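Local coordinates for sporulation-control protein spo0M (Bacillus subtilis, PDB 5CL2) that controls the expression of spo0A and is required for Bacillus subtilis to pass the morphological stage 0 of sporulation, at residues A[182-187]-A[203-208]; A[224-229]-A[244-249]; A[132-137]-A[187-192]. All blocks are in the same frame, centred on the assembly; numbering follows the deposited sequence.

Contact 1. Residues A[182-187]-A[203-208]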
loop_
_atom_site.group_PDB
_atom_site.type_symbol
_atom_site.label_atom_id
_atom_site.label_comp_id
_atom_site.label_asym_id
_atom_site.label_seq_id
_atom_site.Cartn_x
_atom_site.Cartn_y
_atom_site.Cartn_z
ATOM N N LEU A 182 -18.175 25.040 8.862
ATOM C CA LEU A 182 -17.152 24.284 9.562
ATOM C C LEU A 182 -16.039 25.154 10.149
ATOM O O LEU A 182 -15.860 26.317 9.765
ATOM C CB LEU A 182 -16.548 23.242 8.610
ATOM C CG LEU A 182 -16.188 23.637 7.172
ATOM C CD1 LEU A 182 -14.979 24.589 7.098
ATOM C CD2 LEU A 182 -15.850 22.381 6.398
ATOM N N ASP A 183 -15.293 24.596 11.089
ATOM C CA ASP A 183 -14.090 25.277 11.553
ATOM C C ASP A 183 -12.899 24.979 10.634
ATOM O O ASP A 183 -12.095 25.868 10.323
ATOM C CB ASP A 183 -13.830 24.894 12.994
ATOM C CG ASP A 183 -14.925 25.398 13.898
ATOM O OD1 ASP A 183 -15.692 26.271 13.436
ATOM O OD2 ASP A 183 -15.048 24.926 15.040
ATOM N N GLU A 184 -12.790 23.743 10.157
ATOM C CA GLU A 184 -11.843 23.519 9.080
ATOM C C GLU A 184 -12.140 22.253 8.302
ATOM O O GLU A 184 -12.813 21.352 8.798
ATOM C CB GLU A 184 -10.379 23.521 9.636
ATOM C CG GLU A 184 -10.003 22.339 10.501
ATOM C CD GLU A 184 -10.605 22.400 11.893
ATOM O OE1 GLU A 184 -10.612 23.482 12.495
ATOM O OE2 GLU A 184 -11.090 21.367 12.400
ATOM N N LEU A 185 -11.581 22.208 7.091
ATOM C CA LEU A 185 -11.704 21.109 6.151
ATOM C C LEU A 185 -10.377 20.316 6.007
ATOM O O LEU A 185 -9.312 20.899 5.990
ATOM C CB LEU A 185 -12.123 21.661 4.792
ATOM C CG LEU A 185 -12.143 20.680 3.631
ATOM C CD1 LEU A 185 -13.269 19.678 3.809
ATOM C CD2 LEU A 185 -12.242 21.441 2.331
ATOM N N GLU A 186 -10.456 18.995 5.907
ATOM C CA GLU A 186 -9.283 18.157 5.746
ATOM C C GLU A 186 -9.444 17.300 4.512
ATOM O O GLU A 186 -10.471 16.629 4.364
ATOM C CB GLU A 186 -9.076 17.255 6.966
ATOM C CG GLU A 186 -8.562 17.967 8.223
ATOM C CD GLU A 186 -9.680 18.578 9.065
ATOM O OE1 GLU A 186 -10.852 18.116 9.017
ATOM O OE2 GLU A 186 -9.372 19.525 9.800
ATOM N N LEU A 187 -8.417 17.297 3.660
ATOM C CA LEU A 187 -8.371 16.495 2.445
ATOM C C LEU A 187 -7.154 15.581 2.457
ATOM O O LEU A 187 -6.065 15.954 2.926
ATOM C CB LEU A 187 -8.335 17.373 1.188
ATOM C CG LEU A 187 -9.481 18.375 0.947
ATOM C CD1 LEU A 187 -9.549 18.836 -0.508
ATOM C CD2 LEU A 187 -10.828 17.845 1.424
ATOM N N ASP A 203 -13.711 19.419 10.607
ATOM C CA ASP A 203 -13.662 19.694 12.046
ATOM C C ASP A 203 -12.828 18.683 12.838
ATOM O O ASP A 203 -13.074 18.477 14.025
ATOM C CB ASP A 203 -15.091 19.748 12.652
ATOM C CG ASP A 203 -15.905 20.977 12.196
ATOM O OD1 ASP A 203 -15.303 21.972 11.723
ATOM O OD2 ASP A 203 -17.156 20.967 12.368
ATOM N N ARG A 204 -11.798 18.107 12.215
ATOM C CA ARG A 204 -10.886 17.212 12.940
ATOM C C ARG A 204 -10.132 17.955 14.044
ATOM O O ARG A 204 -9.982 17.426 15.155
ATOM C CB ARG A 204 -9.911 16.535 11.964
ATOM C CG ARG A 204 -10.515 15.271 11.317
ATOM C CD ARG A 204 -9.615 14.681 10.227
ATOM N NE ARG A 204 -8.282 14.309 10.707
ATOM C CZ ARG A 204 -8.024 13.203 11.394
ATOM N NH1 ARG A 204 -9.000 12.355 11.696
ATOM N NH2 ARG A 204 -6.787 12.947 11.778
ATOM N N ARG A 205 -9.697 19.185 13.778
ATOM C CA ARG A 205 -8.993 19.934 14.818
ATOM C C ARG A 205 -9.949 20.311 15.921
ATOM O O ARG A 205 -9.605 20.166 17.090
ATOM C CB ARG A 205 -8.334 21.224 14.291
ATOM C CG ARG A 205 -7.286 21.023 13.219
ATOM C CD ARG A 205 -6.492 19.753 13.476
ATOM N NE ARG A 205 -6.129 19.179 12.191
ATOM C CZ ARG A 205 -6.102 17.877 11.947
ATOM N NH1 ARG A 205 -6.415 16.999 12.896
ATOM N NH2 ARG A 205 -5.779 17.458 10.744
ATOM N N ALA A 206 -11.154 20.769 15.556
ATOM C CA ALA A 206 -12.159 21.110 16.557
ATOM C C ALA A 206 -12.414 19.905 17.441
ATOM O O ALA A 206 -12.574 20.036 18.647
ATOM C CB ALA A 206 -13.483 21.590 15.896
ATOM N N ARG A 207 -12.444 18.725 16.835
ATOM C CA ARG A 207 -12.732 17.506 17.584
ATOM C C ARG A 207 -11.471 16.922 18.248
ATOM O O ARG A 207 -11.530 15.897 18.925
ATOM C CB ARG A 207 -13.375 16.464 16.670
ATOM C CG ARG A 207 -14.737 16.888 16.119
ATOM C CD ARG A 207 -15.410 15.754 15.380
ATOM N NE ARG A 207 -14.858 15.597 14.046
ATOM C CZ ARG A 207 -14.968 14.487 13.331
ATOM N NH1 ARG A 207 -15.601 13.437 13.841
ATOM N NH2 ARG A 207 -14.429 14.423 12.118
ATOM N N GLY A 208 -10.337 17.585 18.062
ATOM C CA GLY A 208 -9.073 17.128 18.634
ATOM C C GLY A 208 -8.636 15.751 18.151
ATOM O O GLY A 208 -8.095 14.950 18.916
#
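Glu184 and Asp203 face each other at the open end of a beta hairpin, two residues beyond the Glu186-Glu201 pair. The backbone bond from Asp203 N to Glu184 O, 2.8 Å, is almost straight and adds one more antiparallel bond past the end of strand 195-202. At Asp203 phi turns positive (60°), residues 204-206 take helical backbone angles in a short turn, and the Asp203 carbonyl oxygen accepts Arg207 N at 2.9 Å. Asp203 OD1 accepts Asp183 N at 2.7 Å through its syn lone pair and draws a weak bond from Glu184 N, so one carboxylate oxygen gathers two successive amides.

Two buried glutamates answer from the other segment. Bent at its second torsion (chi2 -75°), Glu184 crosses Arg205 at about a right angle, its carboxylate against Arg205 CB, and OE2 collects two amides of the turn: Ala206 N at 3.2 Å, on the syn side and 25° out of the carboxylate plane, and Arg205 N more weakly. Glu186 OE1 receives Arg204 N in another weak bond, while its CD rests on Arg204 CB at 3.6 Å. These amides probably offset some repulsion among the acids. The guanidinium N-H groups find their acceptors elsewhere, although Glu186 OE2 lies over one face of the Arg205 guanidinium as a charge only. Arg204 and Arg205 both bridge Glu168, and Arg205 also Glu170, on strand 165-173; Arg204 adds Gly211 O and a cation-pi contact with Trp212. The turn is thus tied to both neighbours of strand 185-191, and it meets the chain where Leu182 leaves helix 176-181.

Contact 2. Residues A[224-229]-A[244-249]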
loop_
_atom_site.group_PDB
_atom_site.type_symbol
_atom_site.label_atom_id
_atom_site.label_comp_id
_atom_site.label_asym_id
_atom_site.label_seq_id
_atom_site.Cartn_x
_atom_site.Cartn_y
_atom_site.Cartn_z
ATOM N N VAL A 224 -16.255 10.821 3.821
ATOM C CA VAL A 224 -16.529 10.995 2.397
ATOM C C VAL A 224 -15.326 10.612 1.543
ATOM O O VAL A 224 -14.233 11.167 1.701
ATOM C CB VAL A 224 -16.952 12.422 2.091
ATOM C CG1 VAL A 224 -17.120 12.604 0.598
ATOM C CG2 VAL A 224 -18.257 12.702 2.811
ATOM N N ARG A 225 -15.517 9.645 0.657
ATOM C CA ARG A 225 -14.415 9.163 -0.151
ATOM C C ARG A 225 -14.790 9.114 -1.626
ATOM O O ARG A 225 -15.608 8.305 -2.026
ATOM C CB ARG A 225 -13.980 7.783 0.350
ATOM C CG ARG A 225 -12.567 7.425 -0.038
ATOM C CD ARG A 225 -12.015 6.294 0.815
ATOM N NE ARG A 225 -10.892 5.658 0.131
ATOM C CZ ARG A 225 -10.077 4.764 0.684
ATOM N NH1 ARG A 225 -10.244 4.391 1.947
ATOM N NH2 ARG A 225 -9.092 4.243 -0.032
ATOM N N VAL A 226 -14.149 9.946 -2.445
ATOM C CA VAL A 226 -14.574 10.097 -3.838
ATOM C C VAL A 226 -13.435 9.992 -4.861
ATOM O O VAL A 226 -12.421 10.692 -4.747
ATOM C CB VAL A 226 -15.289 11.458 -4.047
ATOM C CG1 VAL A 226 -15.521 11.727 -5.536
ATOM C CG2 VAL A 226 -16.607 11.516 -3.250
ATOM N N ARG A 227 -13.616 9.150 -5.883
ATOM C CA ARG A 227 -12.621 9.071 -6.952
ATOM C C ARG A 227 -12.943 10.000 -8.125
ATOM O O ARG A 227 -14.078 10.050 -8.595
ATOM C CB ARG A 227 -12.486 7.637 -7.461
ATOM C CG ARG A 227 -11.786 7.575 -8.802
ATOM C CD ARG A 227 -11.234 6.202 -9.104
ATOM N NE ARG A 227 -10.097 6.332 -10.003
ATOM C CZ ARG A 227 -8.833 6.351 -9.589
ATOM N NH1 ARG A 227 -8.556 6.211 -8.296
ATOM N NH2 ARG A 227 -7.852 6.494 -10.465
ATOM N N PHE A 228 -11.943 10.751 -8.556
ATOM C CA PHE A 228 -11.957 11.569 -9.766
ATOM C C PHE A 228 -11.031 10.961 -10.812
ATOM O O PHE A 228 -9.954 10.441 -10.478
ATOM C CB PHE A 228 -11.476 12.999 -9.485
ATOM C CG PHE A 228 -12.347 13.779 -8.534
ATOM C CD1 PHE A 228 -12.399 13.456 -7.183
ATOM C CD2 PHE A 228 -13.063 14.875 -8.981
ATOM C CE1 PHE A 228 -13.193 14.189 -6.317
ATOM C CE2 PHE A 228 -13.853 15.609 -8.110
ATOM C CZ PHE A 228 -13.912 15.266 -6.783
ATOM N N SER A 229 -11.405 11.061 -12.081
ATOM C CA SER A 229 -10.528 10.577 -13.137
ATOM C C SER A 229 -9.698 11.721 -13.657
ATOM O O SER A 229 -9.911 12.864 -13.273
ATOM C CB SER A 229 -11.324 9.995 -14.292
ATOM O OG SER A 229 -11.792 11.059 -15.106
ATOM N N GLU A 244 -17.888 21.774 -4.715
ATOM C CA GLU A 244 -18.975 22.514 -4.033
ATOM C C GLU A 244 -20.135 21.572 -3.637
ATOM O O GLU A 244 -20.622 21.592 -2.490
ATOM C CB GLU A 244 -19.468 23.650 -4.937
ATOM C CG GLU A 244 -20.324 24.706 -4.251
ATOM C CD GLU A 244 -20.714 25.854 -5.186
ATOM O OE1 GLU A 244 -20.988 25.601 -6.378
ATOM O OE2 GLU A 244 -20.654 27.022 -4.751
ATOM N N GLU A 245 -20.547 20.724 -4.580
ATOM C CA GLU A 245 -21.584 19.711 -4.308
ATOM C C GLU A 245 -21.200 18.728 -3.201
ATOM O O GLU A 245 -22.028 18.408 -2.338
ATOM C CB GLU A 245 -21.942 18.915 -5.570
ATOM C CG GLU A 245 -23.209 18.058 -5.381
ATOM C CD GLU A 245 -23.890 17.654 -6.685
ATOM O OE1 GLU A 245 -23.531 18.195 -7.753
ATOM O OE2 GLU A 245 -24.790 16.785 -6.641
ATOM N N ILE A 246 -19.969 18.206 -3.268
ATOM C CA ILE A 246 -19.479 17.280 -2.248
ATOM C C ILE A 246 -19.507 17.929 -0.868
ATOM O O ILE A 246 -19.959 17.317 0.106
ATOM C CB ILE A 246 -18.030 16.783 -2.554
ATOM C CG1 ILE A 246 -18.004 16.017 -3.881
ATOM C CG2 ILE A 246 -17.544 15.893 -1.428
ATOM C CD1 ILE A 246 -16.622 15.588 -4.359
ATOM N N LEU A 247 -19.037 19.172 -0.792
ATOM C CA LEU A 247 -19.018 19.909 0.476
ATOM C C LEU A 247 -20.430 20.246 0.974
ATOM O O LEU A 247 -20.615 20.456 2.178
ATOM C CB LEU A 247 -18.201 21.191 0.360
ATOM C CG LEU A 247 -16.724 21.014 0.034
ATOM C CD1 LEU A 247 -16.057 22.372 -0.060
ATOM C CD2 LEU A 247 -16.055 20.117 1.071
ATOM N N ASP A 248 -21.423 20.275 0.073
ATOM C CA ASP A 248 -22.763 20.700 0.490
ATOM C C ASP A 248 -23.345 19.754 1.514
ATOM O O ASP A 248 -24.212 20.137 2.296
ATOM C CB ASP A 248 -23.722 20.792 -0.703
ATOM C CG ASP A 248 -25.173 21.094 -0.279
ATOM O OD1 ASP A 248 -25.487 22.278 -0.014
ATOM O OD2 ASP A 248 -26.005 20.153 -0.210
ATOM N N GLN A 249 -22.844 18.530 1.567
ATOM C CA GLN A 249 -23.424 17.590 2.505
ATOM C C GLN A 249 -23.079 17.924 3.944
ATOM O O GLN A 249 -23.620 17.311 4.865
ATOM C CB GLN A 249 -22.963 16.188 2.187
ATOM C CG GLN A 249 -21.488 15.981 2.461
ATOM C CD GLN A 249 -21.091 14.572 2.167
ATOM O OE1 GLN A 249 -21.301 13.678 2.994
ATOM N NE2 GLN A 249 -20.528 14.345 0.977
#
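The C-terminal helix 236-248 packs on the outermost strand, 224-229, of a five-stranded antiparallel sheet, forming part of the helical layer of this alpha/beta sandwich. Having left the strand through the short helix 230-234, the chain folds back, so that helix and strand run nearly antiparallel, at 160°, with their axes 10.8 Å apart. Alternation along the strand sets Val224, Val226 and Phe228 on the helix side, whereas Arg225 and Arg227 serve the other face, where Arg225 bridges Glu197.

Ile246 is the helix residue that meets all three. Its CG2 methyl packs on Val224 CG1 at 3.9 Å. The other branch, extended at chi2 (175°), carries CD1 outward to Val226 CG1, the two side chains meeting tip to tip at 4.2 Å. That same methyl comes obliquely to Phe228 CZ at 3.7 Å, the ring being directed from the opposite side and also packed against Leu239, Val242 and Leu243 of the helix. Phe200 of the adjacent strand 195-202 lines the floor beneath Val224 and Ile246.

Near the C-terminal end of the helix, Gln249 covers the Val224 end of the interface. Gln249 OE1 lies 3.2 Å from Val224 CG2, and the amide is held there from within its own segment: Gln249 NE2 donates to Ile246 O at 3.1 Å, approaching a lone pair of that oxygen within the plane of its carbonyl group, with the oxygen 12° out of the amide plane.

Contact 3. Residues A[132-137]-A[187-192]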
loop_
_atom_site.group_PDB
_atom_site.type_symbol
_atom_site.label_atom_id
_atom_site.label_comp_id
_atom_site.label_asym_id
_atom_site.label_seq_id
_atom_site.Cartn_x
_atom_site.Cartn_y
_atom_site.Cartn_z
ATOM N N PRO A 132 -0.008 18.420 -10.824
ATOM C CA PRO A 132 -1.014 19.308 -11.423
ATOM C C PRO A 132 -2.476 18.997 -11.067
ATOM O O PRO A 132 -3.215 19.945 -10.833
ATOM C CB PRO A 132 -0.782 19.119 -12.920
ATOM C CG PRO A 132 0.707 18.867 -13.016
ATOM C CD PRO A 132 1.069 18.076 -11.776
ATOM N N TRP A 133 -2.901 17.736 -11.055
ATOM C CA TRP A 133 -4.277 17.422 -10.644
ATOM C C TRP A 133 -4.536 17.873 -9.214
ATOM O O TRP A 133 -5.613 18.402 -8.910
ATOM C CB TRP A 133 -4.576 15.931 -10.745
ATOM C CG TRP A 133 -4.348 15.312 -12.096
ATOM C CD1 TRP A 133 -4.240 15.955 -13.294
ATOM C CD2 TRP A 133 -4.223 13.916 -12.377
ATOM N NE1 TRP A 133 -4.045 15.043 -14.303
ATOM C CE2 TRP A 133 -4.026 13.784 -13.765
ATOM C CE3 TRP A 133 -4.236 12.765 -11.585
ATOM C CZ2 TRP A 133 -3.848 12.546 -14.379
ATOM C CZ3 TRP A 133 -4.053 11.534 -12.195
ATOM C CH2 TRP A 133 -3.868 11.433 -13.579
ATOM N N ILE A 134 -3.562 17.635 -8.331
ATOM C CA ILE A 134 -3.688 18.033 -6.936
ATOM C C ILE A 134 -3.715 19.547 -6.855
ATOM O O ILE A 134 -4.489 20.115 -6.092
ATOM C CB ILE A 134 -2.559 17.495 -6.056
ATOM C CG1 ILE A 134 -2.668 15.980 -5.904
ATOM C CG2 ILE A 134 -2.600 18.145 -4.672
ATOM C CD1 ILE A 134 -1.507 15.369 -5.081
ATOM N N GLU A 135 -2.870 20.205 -7.638
ATOM C CA GLU A 135 -2.832 21.662 -7.625
ATOM C C GLU A 135 -4.149 22.250 -8.157
ATOM O O GLU A 135 -4.598 23.310 -7.709
ATOM C CB GLU A 135 -1.643 22.157 -8.447
ATOM C CG GLU A 135 -1.349 23.638 -8.303
ATOM C CD GLU A 135 0.103 23.959 -8.631
ATOM O OE1 GLU A 135 0.665 23.340 -9.570
ATOM O OE2 GLU A 135 0.688 24.823 -7.946
ATOM N N ASN A 136 -4.787 21.528 -9.074
ATOM C CA ASN A 136 -6.115 21.884 -9.546
ATOM C C ASN A 136 -7.113 21.782 -8.407
ATOM O O ASN A 136 -7.922 22.693 -8.209
ATOM C CB ASN A 136 -6.560 20.984 -10.709
ATOM C CG ASN A 136 -5.858 21.308 -12.023
ATOM O OD1 ASN A 136 -5.077 22.256 -12.113
ATOM N ND2 ASN A 136 -6.119 20.500 -13.044
ATOM N N VAL A 137 -7.062 20.682 -7.655
ATOM C CA VAL A 137 -7.982 20.522 -6.530
ATOM C C VAL A 137 -7.765 21.627 -5.491
ATOM O O VAL A 137 -8.721 22.172 -4.947
ATOM C CB VAL A 137 -7.846 19.148 -5.850
ATOM C CG1 VAL A 137 -8.855 19.024 -4.714
ATOM C CG2 VAL A 137 -8.081 18.033 -6.856
ATOM N N LEU A 187 -8.417 17.297 3.660
ATOM C CA LEU A 187 -8.371 16.495 2.445
ATOM C C LEU A 187 -7.154 15.581 2.457
ATOM O O LEU A 187 -6.065 15.954 2.926
ATOM C CB LEU A 187 -8.335 17.373 1.188
ATOM C CG LEU A 187 -9.481 18.375 0.947
ATOM C CD1 LEU A 187 -9.549 18.836 -0.508
ATOM C CD2 LEU A 187 -10.828 17.845 1.424
ATOM N N ILE A 188 -7.362 14.362 1.985
ATOM C CA ILE A 188 -6.267 13.461 1.694
ATOM C C ILE A 188 -6.302 13.109 0.216
ATOM O O ILE A 188 -7.340 12.689 -0.303
ATOM C CB ILE A 188 -6.344 12.172 2.524
ATOM C CG1 ILE A 188 -6.175 12.475 4.002
ATOM C CG2 ILE A 188 -5.267 11.161 2.073
ATOM C CD1 ILE A 188 -6.672 11.333 4.873
ATOM N N PHE A 189 -5.180 13.297 -0.465
ATOM C CA PHE A 189 -5.063 12.881 -1.856
ATOM C C PHE A 189 -4.356 11.538 -1.971
ATOM O O PHE A 189 -3.247 11.365 -1.452
ATOM C CB PHE A 189 -4.290 13.912 -2.650
ATOM C CG PHE A 189 -4.880 15.260 -2.593
ATOM C CD1 PHE A 189 -5.940 15.593 -3.404
ATOM C CD2 PHE A 189 -4.405 16.187 -1.705
ATOM C CE1 PHE A 189 -6.487 16.831 -3.358
ATOM C CE2 PHE A 189 -4.967 17.436 -1.642
ATOM C CZ PHE A 189 -6.018 17.753 -2.479
ATOM N N LEU A 190 -4.991 10.598 -2.650
ATOM C CA LEU A 190 -4.346 9.351 -3.020
ATOM C C LEU A 190 -4.190 9.330 -4.534
ATOM O O LEU A 190 -5.151 9.103 -5.276
ATOM C CB LEU A 190 -5.174 8.160 -2.539
ATOM C CG LEU A 190 -5.631 8.255 -1.081
ATOM C CD1 LEU A 190 -6.632 7.154 -0.749
ATOM C CD2 LEU A 190 -4.418 8.164 -0.174
ATOM N N LEU A 191 -2.963 9.559 -4.980
ATOM C CA LEU A 191 -2.674 9.740 -6.383
ATOM C C LEU A 191 -2.277 8.422 -7.003
ATOM O O LEU A 191 -1.440 7.708 -6.459
ATOM C CB LEU A 191 -1.565 10.763 -6.554
ATOM C CG LEU A 191 -1.150 11.036 -7.990
ATOM C CD1 LEU A 191 -2.299 11.701 -8.706
ATOM C CD2 LEU A 191 0.073 11.913 -7.995
ATOM N N ASP A 192 -2.892 8.092 -8.130
ATOM C CA ASP A 192 -2.476 6.947 -8.925
ATOM C C ASP A 192 -2.348 7.388 -10.380
ATOM O O ASP A 192 -2.462 8.586 -10.685
ATOM C CB ASP A 192 -3.436 5.761 -8.743
ATOM C CG ASP A 192 -4.897 6.109 -9.077
ATOM O OD1 ASP A 192 -5.277 6.023 -10.262
ATOM O OD2 ASP A 192 -5.660 6.469 -8.143
#
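Ile134 and Val137 of helix 132-143 pack around Phe189 on the central strand, 185-191, of the five-stranded antiparallel sheet, in a helix-on-sheet arrangement. Helix and strand are 10.3 Å apart at their axes and run close to antiparallel, at 156°. The strand offers its alternate residues Leu187, Phe189 and Leu191 to the helix; the helix answers with Val137, Ile134 and Trp133 in that order, and the side chains that meet are all apolar.

The Phe189 ring is the principal bump, and the helix supplies a hollow with two walls. Ile134 forms the one over its face: CG2 stands above the centre of the ring, 3.9 Å from the centroid and 11° off the normal, a CH-pi contact. Its longer branch, extended at chi2 (177°), runs on past the root of the ring, placing CD1 4.0 Å from Phe189 CB. Val137 forms the second wall, at the rim. Its CG1 lies in the ring plane, 3.5 Å from Phe189 CE1, as the two side chains pass one another, pointing opposite ways. The ring is therefore flanked at one face and at one edge by residues a helical turn apart, and Phe169 of strand 165-173 meets it edge-to-face. The CG1 methyl of Val137 reaches further along the strand to Leu187 CD1, a looser touch at 4.3 Å.

At the other end the relation is reversed, and an aromatic side chain of the helix meets an aliphatic one of the strand. Trp133, backed by Leu233 of helix 230-234, crosses Leu191 at about a right angle; the CD1 methyl of Leu191 comes obliquely to its six-membered ring, 3.6 Å from Trp133 CE3. The same ring extends to the chain beyond, where Trp133 CZ3 approaches Asp192 O at 3.7 Å.

All three contacts build on one five-stranded antiparallel sheet. Contacts 1 and 3 divide strand 185-191 between them and share Leu187, their centres about 19 Å apart. In contacts 2 and 3, helices 236-248 and 132-143 cover the same face of the sheet, the centres of contacts 2 and 3 lying about 13 Å apart; across the other face a salt bridge from Arg227 NH2 to Asp192 OD1, 2.6 Å, joins strand 224-229 to the end of segment 187-192. Contacts 1 and 2 meet where Leu185 CD1 packs on Leu247 CD2 at 3.9 Å. The sodium ion lies elsewhere, bound by Thr14, Asp122 and Asp124 on strands 11-16 and 120-128, which belong to other sheets.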